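Local coordinates for protein transcriptional regulator (LacI family) (Clostridium acetobutylicum ATCC 824, PDB 3G85) that probably binds cis-regulatory DNA as a LacI-family transcription factor, through a DNA-binding domain absent from this construct, which keeps the periplasmic-binding-protein-like region, at residues 15-20 with 72-77; 98-103 with 267-272; 105-110 with 246-251; 132-137 with 193-198. One frame throughout, in Å; residues are numbered along the deposited sequence.

Contact 1. Residues 15-20 with 72-77; sequences ALYWSS and AIIANI
Leu-16 and Ile-73 meet on one face of the parallel sheet, where CD1 of Leu-16 lies 3.8 Å from CG2 of Ile-73, the two side chains running obliquely to each other. Farther along that face the indole of Trp-18, with CG anti to the backbone N (chi1 -170°), reaches obliquely toward the residues that follow strand 71-74, CE3 coming to 3.5 Å from Ala-75 CB. The other face carries Tyr-17. Its ring edge takes Ala-72 CB in plane, 3.8 Å from CE2, while CD1 of Ile-74 packs near CD2. Between these two layers run the backbone bonds of parallel strands: Ile-73 N gives to Ala-15 O (2.8 Å), Tyr-17 N to Ile-73 O (2.9 Å) and Ala-75 N to Tyr-17 O (3.0 Å). Beyond them the chains diverge, and one water bridges the gap, donating to Tyr-17 O and accepting from Ser-19 N and Asn-76 N. At the polar edge Asp-21 takes bonds from Ser-19 OG and Asn-76 ND2, and Asn-76 OD1 accepts from Arg-99 NH2 and Asn-139 ND2. Tyr-17 O is gripped by an amide and a single bound water, which carries the hydrogen bonding on where direct strand pairing stops.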
loop_
_atom_site.group_PDB
_atom_site.type_symbol
_atom_site.label_atom_id
_atom_site.label_comp_id
_atom_site.label_asym_id
_atom_site.label_seq_id
_atom_site.Cartn_x
_atom_site.Cartn_y
_atom_site.Cartn_z
ATOM N N ALA A 15 8.698 15.993 9.064
ATOM C CA ALA A 15 9.541 15.057 8.318
ATOM C C ALA A 15 8.748 13.799 7.942
ATOM O O ALA A 15 8.061 13.201 8.793
ATOM C CB ALA A 15 10.789 14.687 9.123
ATOM N N LEU A 16 8.867 13.403 6.676
ATOM C CA LEU A 16 8.374 12.117 6.238
ATOM C C LEU A 16 9.576 11.183 6.206
ATOM O O LEU A 16 10.449 11.330 5.336
ATOM C CB LEU A 16 7.748 12.212 4.858
ATOM C CG LEU A 16 7.259 10.912 4.223
ATOM C CD1 LEU A 16 6.103 10.288 5.039
ATOM C CD2 LEU A 16 6.859 11.181 2.790
ATOM N N TYR A 17 9.625 10.250 7.158
ATOM C CA TYR A 17 10.680 9.235 7.141
ATOM C C TYR A 17 10.317 8.105 6.172
ATOM O O TYR A 17 9.277 7.490 6.331
ATOM C CB TYR A 17 10.900 8.704 8.541
ATOM C CG TYR A 17 11.693 9.685 9.347
ATOM C CD1 TYR A 17 13.082 9.710 9.255
ATOM C CD2 TYR A 17 11.049 10.651 10.141
ATOM C CE1 TYR A 17 13.833 10.627 9.966
ATOM C CE2 TYR A 17 11.785 11.601 10.870
ATOM C CZ TYR A 17 13.193 11.584 10.758
ATOM O OH TYR A 17 13.956 12.492 11.452
ATOM N N TRP A 18 11.222 7.843 5.217
ATOM C CA TRP A 18 10.968 6.962 4.075
ATOM C C TRP A 18 11.948 5.782 4.071
ATOM O O TRP A 18 13.118 5.919 3.653
ATOM C CB TRP A 18 11.123 7.752 2.755
ATOM C CG TRP A 18 10.642 6.955 1.578
ATOM C CD1 TRP A 18 11.394 6.227 0.701
ATOM C CD2 TRP A 18 9.274 6.833 1.143
ATOM N NE1 TRP A 18 10.569 5.632 -0.245
ATOM C CE2 TRP A 18 9.264 5.967 0.034
ATOM C CE3 TRP A 18 8.044 7.320 1.641
ATOM C CZ2 TRP A 18 8.083 5.654 -0.657
ATOM C CZ3 TRP A 18 6.858 6.957 0.977
ATOM C CH2 TRP A 18 6.896 6.128 -0.161
ATOM N N SER A 19 11.472 4.648 4.566
ATOM C CA SER A 19 12.284 3.419 4.642
ATOM C C SER A 19 12.766 2.929 3.251
ATOM O O SER A 19 12.026 2.980 2.251
ATOM C CB SER A 19 11.460 2.338 5.326
ATOM O OG SER A 19 12.249 1.179 5.492
ATOM N N SER A 20 14.001 2.445 3.195
ATOM C CA SER A 20 14.564 1.933 1.937
ATOM C C SER A 20 13.846 0.663 1.415
ATOM O O SER A 20 13.999 0.294 0.245
ATOM C CB SER A 20 16.088 1.699 2.122
ATOM O OG SER A 20 16.289 0.636 3.029
ATOM N N ALA A 72 6.773 14.126 12.841
ATOM C CA ALA A 72 7.239 13.164 11.840
ATOM C C ALA A 72 6.111 12.246 11.447
ATOM O O ALA A 72 5.245 11.941 12.269
ATOM C CB ALA A 72 8.388 12.343 12.384
ATOM N N ILE A 73 6.164 11.772 10.207
ATOM C CA ILE A 73 5.256 10.740 9.708
ATOM C C ILE A 73 6.188 9.623 9.263
ATOM O O ILE A 73 7.136 9.894 8.500
ATOM C CB ILE A 73 4.503 11.216 8.442
ATOM C CG1 ILE A 73 3.692 12.499 8.716
ATOM C CG2 ILE A 73 3.599 10.105 7.949
ATOM C CD1 ILE A 73 3.324 13.308 7.457
ATOM N N ILE A 74 5.932 8.389 9.700
ATOM C CA ILE A 74 6.764 7.261 9.272
ATOM C C ILE A 74 6.005 6.471 8.253
ATOM O O ILE A 74 4.976 5.892 8.589
ATOM C CB ILE A 74 7.100 6.307 10.405
ATOM C CG1 ILE A 74 7.423 7.045 11.710
ATOM C CG2 ILE A 74 8.209 5.340 9.920
ATOM C CD1 ILE A 74 8.506 8.127 11.657
ATOM N N ALA A 75 6.504 6.461 7.015
ATOM C CA ALA A 75 5.789 5.835 5.893
ATOM C C ALA A 75 5.588 4.316 6.030
ATOM O O ALA A 75 4.510 3.802 5.700
ATOM C CB ALA A 75 6.477 6.177 4.578
ATOM N N ASN A 76 6.623 3.601 6.497
ATOM C CA ASN A 76 6.538 2.147 6.645
ATOM C C ASN A 76 7.445 1.668 7.761
ATOM O O ASN A 76 8.574 1.219 7.495
ATOM C CB ASN A 76 6.893 1.426 5.301
ATOM C CG ASN A 76 6.855 -0.105 5.431
ATOM O OD1 ASN A 76 5.913 -0.662 6.011
ATOM N ND2 ASN A 76 7.888 -0.784 4.910
ATOM N N ILE A 77 6.993 1.800 9.013
ATOM C CA ILE A 77 7.863 1.480 10.134
ATOM C C ILE A 77 8.066 -0.047 10.214
ATOM O O ILE A 77 7.122 -0.806 9.982
ATOM C CB ILE A 77 7.321 2.080 11.459
ATOM C CG1 ILE A 77 8.420 2.051 12.539
ATOM C CG2 ILE A 77 5.963 1.402 11.872
ATOM C CD1 ILE A 77 8.249 3.083 13.626
HETATM O O HOH W 1 9.350 4.514 6.590
#

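Contact 2. Residues 98-103 with 267-272; sequences NRLSNK and PTSILF
Leu-100 and Ser-269 make the first touch along the loop 98-103, just past Arg-99, whose NH2 turns to Asn-76 and Ile-77. The leucine CG stands anti to its own backbone N (chi1 -164°), which carries CD1 across to 3.6 Å from Ser-269 OG and 3.8 Å from Ser-269 CB, a methyl laid against a hydroxymethyl group. Ser-101 comes next, and its backbone O has two neighbours: CB of Pro-267 at 3.6 Å, and a water that donates to it and accepts from Ser-269 OG at 2.7 Å. Ser-269 OG is therefore the donor to the water. The side chain of Ser-101 serves its own loop, since OG accepts from Lys-103 N at 3.0 Å in an ST turn and also bonds to Tyr-104. Asn-102 then sets its carbonyl O 3.6 Å from CG of Pro-267, whose CB and CG edge lies against the loop; a cis peptide bond precedes this proline. The ammonium of Lys-103 is held by the carbonyls of Leu-85, Asn-86 and Ala-88. No direct hydrogen bond joins the two segments; water and van der Waals contact do the work. This is a loop-to-edge-strand contact in a parallel alpha/beta domain, where the connection between strands 94-97 and 105-109 meets the start of strand 269-272, outermost in this chain's sheet, and the residues leading into it.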
loop_
_atom_site.group_PDB
_atom_site.type_symbol
_atom_site.label_atom_id
_atom_site.label_comp_id
_atom_site.label_asym_id
_atom_site.label_seq_id
_atom_site.Cartn_x
_atom_site.Cartn_y
_atom_site.Cartn_z
ATOM N N ASN A 98 -0.348 3.498 8.083
ATOM C CA ASN A 98 -0.862 2.139 7.978
ATOM C C ASN A 98 -0.322 1.155 9.023
ATOM O O ASN A 98 0.121 0.049 8.679
ATOM C CB ASN A 98 -0.626 1.581 6.551
ATOM C CG ASN A 98 -1.724 0.631 6.105
ATOM O OD1 ASN A 98 -2.821 0.595 6.675
ATOM N ND2 ASN A 98 -1.431 -0.146 5.072
ATOM N N ARG A 99 -0.332 1.567 10.285
ATOM C CA ARG A 99 -0.036 0.687 11.402
ATOM C C ARG A 99 -0.930 1.109 12.489
ATOM O O ARG A 99 -0.798 2.237 12.959
ATOM C CB ARG A 99 1.348 0.962 11.978
ATOM C CG ARG A 99 2.404 0.637 11.151
ATOM C CD ARG A 99 2.763 -0.848 11.239
ATOM N NE ARG A 99 3.965 -0.966 10.423
ATOM C CZ ARG A 99 3.999 -0.776 9.110
ATOM N NH1 ARG A 99 2.871 -0.511 8.431
ATOM N NH2 ARG A 99 5.151 -0.865 8.469
ATOM N N LEU A 100 -1.789 0.218 12.956
ATOM C CA LEU A 100 -2.514 0.524 14.161
ATOM C C LEU A 100 -1.585 0.530 15.400
ATOM O O LEU A 100 -0.614 -0.209 15.477
ATOM C CB LEU A 100 -3.768 -0.342 14.330
ATOM C CG LEU A 100 -4.778 0.184 15.382
ATOM C CD1 LEU A 100 -5.078 1.713 15.265
ATOM C CD2 LEU A 100 -6.074 -0.649 15.412
ATOM N N SER A 101 -1.864 1.439 16.319
ATOM C CA SER A 101 -1.072 1.592 17.512
ATOM C C SER A 101 -1.991 2.029 18.650
ATOM O O SER A 101 -2.947 2.769 18.432
ATOM C CB SER A 101 0.013 2.626 17.291
ATOM O OG SER A 101 0.792 2.822 18.477
ATOM N N ASN A 102 -1.728 1.561 19.864
ATOM C CA ASN A 102 -2.504 2.094 20.968
ATOM C C ASN A 102 -1.645 3.140 21.672
ATOM O O ASN A 102 -1.979 3.596 22.750
ATOM C CB ASN A 102 -3.015 0.958 21.880
ATOM C CG ASN A 102 -1.897 0.134 22.470
ATOM O OD1 ASN A 102 -0.722 0.522 22.430
ATOM N ND2 ASN A 102 -2.257 -1.009 23.059
ATOM N N LYS A 103 -0.522 3.529 21.052
ATOM C CA LYS A 103 0.327 4.582 21.634
ATOM C C LYS A 103 0.432 5.831 20.733
ATOM O O LYS A 103 0.346 6.976 21.196
ATOM C CB LYS A 103 1.731 4.039 21.943
ATOM C CG LYS A 103 2.686 5.094 22.516
ATOM C CD LYS A 103 4.022 4.482 22.876
ATOM C CE LYS A 103 4.926 5.540 23.497
ATOM N NZ LYS A 103 6.258 4.978 23.863
ATOM N N PRO A 267 -3.641 7.871 21.147
ATOM C CA PRO A 267 -3.752 7.626 19.697
ATOM C C PRO A 267 -5.079 8.086 19.083
ATOM O O PRO A 267 -6.156 7.734 19.564
ATOM C CB PRO A 267 -3.638 6.106 19.605
ATOM C CG PRO A 267 -4.341 5.608 20.870
ATOM C CD PRO A 267 -4.098 6.697 21.922
ATOM N N THR A 268 -4.981 8.902 18.048
ATOM C CA THR A 268 -6.075 9.163 17.142
ATOM C C THR A 268 -5.814 8.320 15.880
ATOM O O THR A 268 -4.705 8.319 15.339
ATOM C CB THR A 268 -6.157 10.675 16.848
ATOM O OG1 THR A 268 -6.676 11.343 18.021
ATOM C CG2 THR A 268 -7.060 10.959 15.637
ATOM N N SER A 269 -6.824 7.586 15.428
ATOM C CA SER A 269 -6.627 6.574 14.401
ATOM C C SER A 269 -7.681 6.816 13.331
ATOM O O SER A 269 -8.871 6.614 13.578
ATOM C CB SER A 269 -6.766 5.161 14.996
ATOM O OG SER A 269 -5.928 5.054 16.148
ATOM N N ILE A 270 -7.232 7.299 12.175
ATOM C CA ILE A 270 -8.100 7.488 11.018
ATOM C C ILE A 270 -7.995 6.264 10.121
ATOM O O ILE A 270 -6.886 5.855 9.719
ATOM C CB ILE A 270 -7.720 8.731 10.183
ATOM C CG1 ILE A 270 -7.527 9.964 11.080
ATOM C CG2 ILE A 270 -8.785 8.995 9.108
ATOM C CD1 ILE A 270 -8.648 10.168 12.129
ATOM N N LEU A 271 -9.147 5.701 9.790
ATOM C CA LEU A 271 -9.199 4.535 8.972
ATOM C C LEU A 271 -9.865 4.847 7.621
ATOM O O LEU A 271 -11.043 5.160 7.585
ATOM C CB LEU A 271 -9.950 3.417 9.711
ATOM C CG LEU A 271 -9.871 2.033 9.069
ATOM C CD1 LEU A 271 -8.407 1.463 8.918
ATOM C CD2 LEU A 271 -10.768 1.023 9.827
ATOM N N PHE A 272 -9.094 4.766 6.535
ATOM C CA PHE A 272 -9.623 5.018 5.199
ATOM C C PHE A 272 -10.222 3.787 4.598
ATOM O O PHE A 272 -9.828 2.641 4.935
ATOM C CB PHE A 272 -8.535 5.522 4.231
ATOM C CG PHE A 272 -8.235 6.981 4.377
ATOM C CD1 PHE A 272 -8.615 7.875 3.377
ATOM C CD2 PHE A 272 -7.623 7.467 5.545
ATOM C CE1 PHE A 272 -8.347 9.232 3.512
ATOM C CE2 PHE A 272 -7.349 8.814 5.694
ATOM C CZ PHE A 272 -7.721 9.696 4.688
HETATM O O HOH W 2 -3.215 4.665 16.146
#

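Contact 3. Residues 105-110 with 246-251; sequences SSVNVD and EEMAGT
A helix packed on a sheet strand forms this buried, largely apolar contact: helix 245-260 lies against strand 105-109 of the parallel six-stranded sheet, their short axes running nearly antiparallel at 169° and approaching to 8.7 Å. Val-107 and Met-248, a selenomethionine, carry most of it. The two side chains lie side by side, pointing opposite ways, so that CG1 of Val-107 rests 3.8 Å from CB of Met-248 and 3.6 Å from the carbonyl O of Met-248. With Val-107 CG1 anti to the backbone N (chi1 176°), the second methyl, CG2, points to the next helical turn and meets CG2 of Thr-251 at 4.0 Å. Met-248 reaches obliquely toward the strand, then bends at its last torsion (chi3 74°), which lays its terminal methyl on the backbone: CE is 3.5 Å from Val-107 O and equally close to Asn-108 C, with CB of Val-109 at 4.2 Å. Phe-272 of the adjoining strand touches Val-107, Met-248 and Thr-251, and so closes the same apolar patch, while Cys-252 and Leu-255 continue it along the helix. At the far end of the strand, Asp-110 N-caps the helix that follows. Since no hydrogen bond crosses between the segments, van der Waals packing joins them, and the strand's polar backbone groups pair within the sheet, as Val-107 does with Leu-96 and Asn-98.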
loop_
_atom_site.group_PDB
_atom_site.type_symbol
_atom_site.label_atom_id
_atom_site.label_comp_id
_atom_site.label_asym_id
_atom_site.label_seq_id
_atom_site.Cartn_x
_atom_site.Cartn_y
_atom_site.Cartn_z
ATOM N N SER A 105 -0.659 7.996 17.198
ATOM C CA SER A 105 -1.696 8.281 16.204
ATOM C C SER A 105 -1.286 7.697 14.835
ATOM O O SER A 105 -0.069 7.473 14.528
ATOM C CB SER A 105 -1.968 9.793 16.130
ATOM O OG SER A 105 -2.423 10.311 17.406
ATOM N N SER A 106 -2.282 7.412 14.017
ATOM C CA SER A 106 -2.032 6.717 12.770
ATOM C C SER A 106 -3.070 7.076 11.725
ATOM O O SER A 106 -4.209 7.460 12.053
ATOM C CB SER A 106 -1.986 5.189 12.982
ATOM O OG SER A 106 -3.238 4.688 13.463
ATOM N N VAL A 107 -2.661 6.965 10.454
ATOM C CA VAL A 107 -3.575 7.061 9.322
ATOM C C VAL A 107 -3.412 5.739 8.540
ATOM O O VAL A 107 -2.306 5.431 8.054
ATOM C CB VAL A 107 -3.256 8.330 8.444
ATOM C CG1 VAL A 107 -4.104 8.411 7.215
ATOM C CG2 VAL A 107 -3.466 9.636 9.243
ATOM N N ASN A 108 -4.481 4.962 8.461
ATOM C CA ASN A 108 -4.420 3.578 7.975
ATOM C C ASN A 108 -5.489 3.329 6.947
ATOM O O ASN A 108 -6.364 4.167 6.740
ATOM C CB ASN A 108 -4.622 2.563 9.111
ATOM C CG ASN A 108 -3.753 2.837 10.346
ATOM O OD1 ASN A 108 -4.218 2.662 11.476
ATOM N ND2 ASN A 108 -2.539 3.271 10.159
ATOM N N VAL A 109 -5.403 2.193 6.262
ATOM C CA VAL A 109 -6.468 1.821 5.345
ATOM C C VAL A 109 -6.982 0.468 5.826
ATOM O O VAL A 109 -6.269 -0.273 6.504
ATOM C CB VAL A 109 -5.989 1.858 3.856
ATOM C CG1 VAL A 109 -4.950 0.737 3.618
ATOM C CG2 VAL A 109 -7.182 1.781 2.857
ATOM N N ASP A 110 -8.234 0.131 5.540
ATOM C CA ASP A 110 -8.715 -1.200 5.984
ATOM C C ASP A 110 -8.255 -2.291 5.034
ATOM O O ASP A 110 -8.907 -2.591 4.037
ATOM C CB ASP A 110 -10.227 -1.259 6.177
ATOM C CG ASP A 110 -10.651 -2.501 7.023
ATOM O OD1 ASP A 110 -9.998 -3.572 6.944
ATOM O OD2 ASP A 110 -11.639 -2.408 7.777
ATOM N N GLU A 246 -2.619 9.676 -1.570
ATOM C CA GLU A 246 -2.652 11.151 -1.590
ATOM C C GLU A 246 -3.494 11.725 -0.439
ATOM O O GLU A 246 -2.987 12.575 0.306
ATOM C CB GLU A 246 -3.077 11.736 -2.950
ATOM C CG GLU A 246 -2.131 11.314 -4.090
ATOM C CD GLU A 246 -2.481 9.980 -4.712
ATOM O OE1 GLU A 246 -3.348 9.248 -4.197
ATOM O OE2 GLU A 246 -1.850 9.656 -5.726
ATOM N N GLU A 247 -4.733 11.246 -0.293
ATOM C CA GLU A 247 -5.632 11.720 0.755
ATOM C C GLU A 247 -5.113 11.372 2.138
ATOM O O GLU A 247 -5.218 12.187 3.073
ATOM C CB GLU A 247 -7.024 11.125 0.575
ATOM C CG GLU A 247 -7.762 11.665 -0.618
ATOM C CD GLU A 247 -7.981 13.181 -0.577
ATOM O OE1 GLU A 247 -8.030 13.793 0.520
ATOM O OE2 GLU A 247 -8.096 13.773 -1.668
HETATM N N MSE A 248 -4.548 10.168 2.274
HETATM C CA MSE A 248 -3.945 9.766 3.567
HETATM C C MSE A 248 -2.790 10.667 3.998
HETATM O O MSE A 248 -2.689 11.046 5.177
HETATM C CB MSE A 248 -3.484 8.305 3.509
HETATM C CG MSE A 248 -4.681 7.355 3.397
HETATM SE SE MSE A 248 -4.089 5.513 2.978
HETATM C CE MSE A 248 -3.333 4.985 4.733
ATOM N N ALA A 249 -1.913 10.984 3.052
ATOM C CA ALA A 249 -0.785 11.867 3.325
ATOM C C ALA A 249 -1.262 13.270 3.764
ATOM O O ALA A 249 -0.723 13.838 4.722
ATOM C CB ALA A 249 0.142 11.953 2.102
ATOM N N GLY A 250 -2.288 13.791 3.097
ATOM C CA GLY A 250 -2.887 15.070 3.482
ATOM C C GLY A 250 -3.433 14.973 4.898
ATOM O O GLY A 250 -3.251 15.896 5.715
ATOM N N THR A 251 -4.104 13.868 5.210
ATOM C CA THR A 251 -4.686 13.701 6.560
ATOM C C THR A 251 -3.618 13.629 7.668
ATOM O O THR A 251 -3.835 14.088 8.805
ATOM C CB THR A 251 -5.623 12.479 6.623
ATOM O OG1 THR A 251 -6.708 12.684 5.726
ATOM C CG2 THR A 251 -6.199 12.298 8.022
#

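Contact 4. Residues 132-137 with 193-198; sequences AILTES and FCNSDS
The side chain of Asn-195 stands roughly perpendicular to that of Thr-135, and the asparagine amide grips the threonine backbone at two points. Its OD1 accepts from Thr-135 N at 2.9 Å, with the donor tilted 23° from the amide's carbonyl plane; ND2 gives to Thr-135 O at 3.1 Å, an almost straight bond (173°) that meets a lone pair in the carbonyl plane. The asparagine CG sits between its backbone N and carbonyl carbon (chi1 75°), which swings the amide across to the other segment, and the paired bonds fix which end of it faces which partner. The Leu-134 side chain also lies roughly crosswise to it, CD2 3.6 Å from Asn-195 CB. The pair extends the parallel strand pairing of 131-134 with 191-194, neighbours inside the second sheet of this two-domain periplasmic-binding-protein-like fold: Ile-133 N bonds to Phe-193 O (2.9 Å), and Asn-195 N to Ile-133 O (3.2 Å). On the face shared with Ala-132, the Phe-193 ring receives the alanine CB near its plane, at the edge, while Leu-134 CD2 approaches CE2 to 3.9 Å. Phe-149 stacks on the same ring. Ser-196 then N-caps helix 197-209 through Ile-199 N.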
loop_
_atom_site.group_PDB
_atom_site.type_symbol
_atom_site.label_atom_id
_atom_site.label_comp_id
_atom_site.label_asym_id
_atom_site.label_seq_id
_atom_site.Cartn_x
_atom_site.Cartn_y
_atom_site.Cartn_z
ATOM N N ALA A 132 -2.897 -16.038 -7.369
ATOM C CA ALA A 132 -2.428 -14.796 -6.741
ATOM C C ALA A 132 -0.930 -14.670 -6.954
ATOM O O ALA A 132 -0.170 -15.629 -6.739
ATOM C CB ALA A 132 -2.773 -14.772 -5.241
ATOM N N ILE A 133 -0.505 -13.513 -7.441
ATOM C CA ILE A 133 0.902 -13.222 -7.554
ATOM C C ILE A 133 1.201 -12.170 -6.507
ATOM O O ILE A 133 0.632 -11.060 -6.548
ATOM C CB ILE A 133 1.254 -12.712 -8.952
ATOM C CG1 ILE A 133 0.972 -13.813 -10.011
ATOM C CG2 ILE A 133 2.707 -12.265 -9.012
ATOM C CD1 ILE A 133 1.157 -13.298 -11.430
ATOM N N LEU A 134 2.079 -12.538 -5.577
ATOM C CA LEU A 134 2.331 -11.764 -4.377
ATOM C C LEU A 134 3.780 -11.435 -4.203
ATOM O O LEU A 134 4.639 -12.334 -4.097
ATOM C CB LEU A 134 1.864 -12.545 -3.146
ATOM C CG LEU A 134 0.392 -12.988 -3.136
ATOM C CD1 LEU A 134 0.133 -13.917 -1.931
ATOM C CD2 LEU A 134 -0.611 -11.820 -3.138
ATOM N N THR A 135 4.054 -10.144 -4.113
ATOM C CA THR A 135 5.320 -9.695 -3.602
ATOM C C THR A 135 5.349 -9.812 -2.056
ATOM O O THR A 135 4.308 -9.696 -1.388
ATOM C CB THR A 135 5.605 -8.286 -4.080
ATOM O OG1 THR A 135 6.961 -7.949 -3.753
ATOM C CG2 THR A 135 4.600 -7.256 -3.456
ATOM N N GLU A 136 6.526 -10.084 -1.493
ATOM C CA GLU A 136 6.626 -10.363 -0.044
ATOM C C GLU A 136 6.083 -9.207 0.814
ATOM O O GLU A 136 6.273 -8.032 0.482
ATOM C CB GLU A 136 8.081 -10.671 0.346
ATOM C CG GLU A 136 8.994 -9.437 0.270
ATOM C CD GLU A 136 10.418 -9.717 0.756
ATOM O OE1 GLU A 136 10.594 -10.531 1.711
ATOM O OE2 GLU A 136 11.344 -9.108 0.175
ATOM N N SER A 137 5.388 -9.547 1.890
ATOM C CA SER A 137 4.790 -8.533 2.753
ATOM C C SER A 137 5.866 -7.760 3.494
ATOM O O SER A 137 6.715 -8.341 4.166
ATOM C CB SER A 137 3.808 -9.153 3.738
ATOM O OG SER A 137 2.810 -9.885 3.055
ATOM N N PHE A 193 -5.382 -12.311 -8.771
ATOM C CA PHE A 193 -5.125 -11.213 -7.855
ATOM C C PHE A 193 -3.631 -10.865 -7.845
ATOM O O PHE A 193 -2.785 -11.736 -7.634
ATOM C CB PHE A 193 -5.579 -11.626 -6.459
ATOM C CG PHE A 193 -5.266 -10.627 -5.375
ATOM C CD1 PHE A 193 -5.937 -9.390 -5.332
ATOM C CD2 PHE A 193 -4.363 -10.950 -4.376
ATOM C CE1 PHE A 193 -5.701 -8.492 -4.298
ATOM C CE2 PHE A 193 -4.102 -10.029 -3.312
ATOM C CZ PHE A 193 -4.775 -8.803 -3.299
ATOM N N CYS A 194 -3.303 -9.594 -8.059
ATOM C CA CYS A 194 -1.900 -9.152 -7.913
ATOM C C CYS A 194 -1.835 -8.176 -6.759
ATOM O O CYS A 194 -2.619 -7.237 -6.717
ATOM C CB CYS A 194 -1.393 -8.461 -9.178
ATOM S SG CYS A 194 -1.407 -9.502 -10.669
ATOM N N ASN A 195 -0.924 -8.380 -5.829
ATOM C CA ASN A 195 -0.926 -7.495 -4.656
ATOM C C ASN A 195 -0.115 -6.215 -4.894
ATOM O O ASN A 195 0.165 -5.467 -3.948
ATOM C CB ASN A 195 -0.546 -8.240 -3.343
ATOM C CG ASN A 195 0.946 -8.554 -3.223
ATOM O OD1 ASN A 195 1.689 -8.495 -4.192
ATOM N ND2 ASN A 195 1.390 -8.894 -2.001
ATOM N N SER A 196 0.266 -5.970 -6.150
ATOM C CA SER A 196 0.740 -4.622 -6.528
ATOM C C SER A 196 0.363 -4.352 -7.981
ATOM O O SER A 196 0.264 -5.285 -8.811
ATOM C CB SER A 196 2.255 -4.440 -6.283
ATOM O OG SER A 196 3.023 -4.715 -7.434
ATOM N N ASP A 197 0.129 -3.080 -8.290
ATOM C CA ASP A 197 -0.163 -2.695 -9.673
ATOM C C ASP A 197 1.051 -2.853 -10.579
ATOM O O ASP A 197 0.867 -3.167 -11.755
ATOM C CB ASP A 197 -0.676 -1.261 -9.772
ATOM C CG ASP A 197 0.331 -0.266 -9.221
ATOM O OD1 ASP A 197 0.597 -0.335 -8.004
ATOM O OD2 ASP A 197 0.916 0.517 -10.021
ATOM N N SER A 198 2.275 -2.709 -10.066
ATOM C CA SER A 198 3.467 -2.896 -10.913
ATOM C C SER A 198 3.517 -4.343 -11.394
ATOM O O SER A 198 3.846 -4.627 -12.538
ATOM C CB SER A 198 4.766 -2.591 -10.146
ATOM O OG SER A 198 4.858 -1.199 -9.922
#

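Contacts 1, 2 and 3 share the parallel six-stranded sheet of one domain, and contact 4 lies in the mixed sheet of the other, its centre about 21 to 24 Å from theirs. Contact 1 closes first along the chain; contacts 2 and 3 open after it and span the excursion into the second domain, contact 3 lying inside the loop of contact 2 and contact 4 inside both. Contacts 2 and 3 are closest, with centres about 9 Å apart on adjacent strands 105-109 and 269-272, and Arg-99 ties contact 2 to the end of contact 1. Helix 245-260 and strand 269-272 thus return to complete the first domain, the interleaved two-domain layout of LacI-type effector-binding regions.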